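Local coordinates for protein glucose-6-phosphate isomerase (Chlamydia trachomatis D/UW-3/CX, PDB 6OTU) that catalyses the reversible isomerization of glucose-6-phosphate to fructose-6-phosphate, at residues 298-301 with 302-305. Sequence-based numbering, arbitrary orientation.
Sequences AAID and AHAL
Ile300 and His303 lie three residues apart near the C-terminal end of helix 287-303, and their side chains just meet: the CD1 methyl of Ile300 approaches the imidazole obliquely, 4.4 Å from CD2 of His303. The ring reaches this place because CG of His303 stands anti to the backbone N (chi1 164°). NE2 of His303 is hydrogen-bonded to the backbone N of Leu313, which helps hold the ring in place and joins this part of helix 287-303 to the start of helix 313-327.

The backbone still makes i+4 to i hydrogen bonds, from Ala302 N to Ala298 O (3.1 Å), His303 N to Ala299 O and, as the shortest, Ala304 N to Ile300 O (2.8 Å). Beyond that the helical pattern fades, and Leu305 N makes a weak bond to Ala302 O. Asp301 O accepts instead from NE2 of Gln88; CD2 of Leu305 is modelled 3.0 Å from Asp301 O, too close to be trusted in detail.

The CB of Asp301 points away from residues 302-305, and its carboxylate has its partners elsewhere. With CG anti to its own carbonyl carbon (chi1 -62°), it presents OD1 to NE2 of His478 in a hydrogen bond and OD2 to NE of Arg112 in a salt bridge, so both oxygens of this buried acid have partners.

Away from the glucose-6-phosphate pocket, this part of helix 287-303 is packed among several helices. Ile300 and Asp301 pack on helix 466-487, Leu305 rests on Met84, Glu85 and Gln88 of helix 80-89, and His303 and Ala304 meet Pro314 at the beginning of helix 313-327.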
ATOM      1  N   ALA A 298      -7.000 -18.111 -18.783  1.00 31.36           N
ATOM      2  CA  ALA A 298      -6.740 -18.615 -20.134  1.00 37.25           C
ATOM      3  C   ALA A 298      -7.468 -17.799 -21.200  1.00 39.67           C
ATOM      4  O   ALA A 298      -6.954 -17.621 -22.313  1.00 40.46           O
ATOM      5  CB  ALA A 298      -7.140 -20.081 -20.230  1.00 32.18           C
ATOM      6  N   ALA A 299      -8.654 -17.283 -20.876  1.00 36.99           N
ATOM      7  CA  ALA A 299      -9.396 -16.489 -21.848  1.00 39.80           C
ATOM      8  C   ALA A 299      -8.667 -15.188 -22.176  1.00 40.52           C
ATOM      9  O   ALA A 299      -8.715 -14.723 -23.320  1.00 32.26           O
ATOM     10  CB  ALA A 299     -10.807 -16.217 -21.328  1.00 32.29           C
ATOM     11  N   ILE A 300      -7.991 -14.585 -21.190  1.00 38.05           N
ATOM     12  CA  ILE A 300      -7.232 -13.361 -21.452  1.00 42.37           C
ATOM     13  C   ILE A 300      -5.926 -13.681 -22.181  1.00 42.81           C
ATOM     14  O   ILE A 300      -5.519 -12.940 -23.089  1.00 40.24           O
ATOM     15  CB  ILE A 300      -6.984 -12.564 -20.145  1.00 35.12           C
ATOM     16  CG1 ILE A 300      -8.272 -11.878 -19.646  1.00 30.71           C
ATOM     17  CG2 ILE A 300      -5.914 -11.500 -20.345  1.00 32.83           C
ATOM     18  CD1 ILE A 300      -8.924 -10.925 -20.648  1.00 38.07           C
ATOM     19  N   ASP A 301      -5.250 -14.775 -21.801  1.00 31.33           N
ATOM     20  CA  ASP A 301      -4.114 -15.260 -22.584  1.00 31.56           C
ATOM     21  C   ASP A 301      -4.447 -15.304 -24.071  1.00 35.28           C
ATOM     22  O   ASP A 301      -3.661 -14.852 -24.909  1.00 35.37           O
ATOM     23  CB  ASP A 301      -3.684 -16.653 -22.119  1.00 31.65           C
ATOM     24  CG  ASP A 301      -3.210 -16.681 -20.669  1.00 42.58           C
ATOM     25  OD1 ASP A 301      -2.974 -15.601 -20.081  1.00 41.14           O
ATOM     26  OD2 ASP A 301      -3.101 -17.798 -20.117  1.00 34.36           O
ATOM     27  N   ALA A 302      -5.608 -15.863 -24.423  1.00 32.41           N
ATOM     28  CA  ALA A 302      -5.959 -15.927 -25.837  1.00 34.09           C
ATOM     29  C   ALA A 302      -6.258 -14.538 -26.391  1.00 35.45           C
ATOM     30  O   ALA A 302      -5.869 -14.214 -27.519  1.00 39.72           O
ATOM     31  CB  ALA A 302      -7.146 -16.867 -26.042  1.00 33.38           C
ATOM     32  N   HIS A 303      -6.915 -13.694 -25.594  1.00 32.63           N
ATOM     33  CA  HIS A 303      -7.316 -12.374 -26.070  1.00 41.46           C
ATOM     34  C   HIS A 303      -6.114 -11.462 -26.294  1.00 39.87           C
ATOM     35  O   HIS A 303      -6.167 -10.582 -27.163  1.00 38.08           O
ATOM     36  CB  HIS A 303      -8.303 -11.756 -25.078  1.00 38.70           C
ATOM     37  CG  HIS A 303      -8.492 -10.275 -25.236  1.00 34.97           C
ATOM     38  ND1 HIS A 303      -9.348  -9.726 -26.167  1.00 34.94           N
ATOM     39  CD2 HIS A 303      -7.959  -9.234 -24.554  1.00 31.85           C
ATOM     40  CE1 HIS A 303      -9.314  -8.409 -26.065  1.00 39.95           C
ATOM     41  NE2 HIS A 303      -8.474  -8.086 -25.097  1.00 34.91           N
ATOM     42  N   ALA A 304      -5.023 -11.669 -25.537  1.00 34.97           N
ATOM     43  CA  ALA A 304      -3.836 -10.816 -25.608  1.00 36.48           C
ATOM     44  C   ALA A 304      -3.061 -10.953 -26.917  1.00 43.93           C
ATOM     45  O   ALA A 304      -2.111 -10.183 -27.127  1.00 38.64           O
ATOM     46  CB  ALA A 304      -2.892 -11.112 -24.443  1.00 31.44           C
ATOM     47  N   LEU A 305      -3.425 -11.913 -27.781  1.00 32.89           N
ATOM     48  CA  LEU A 305      -2.851 -12.062 -29.114  1.00 37.44           C
ATOM     49  C   LEU A 305      -3.551 -11.208 -30.166  1.00 39.11           C
ATOM     50  O   LEU A 305      -3.182 -11.276 -31.348  1.00 35.68           O
ATOM     51  CB  LEU A 305      -2.897 -13.531 -29.570  1.00 33.90           C
ATOM     52  CG  LEU A 305      -1.967 -14.587 -28.966  1.00 43.29           C
ATOM     53  CD1 LEU A 305      -0.561 -14.041 -28.711  1.00 38.94           C
ATOM     54  CD2 LEU A 305      -2.561 -15.160 -27.703  1.00 53.35           C
TER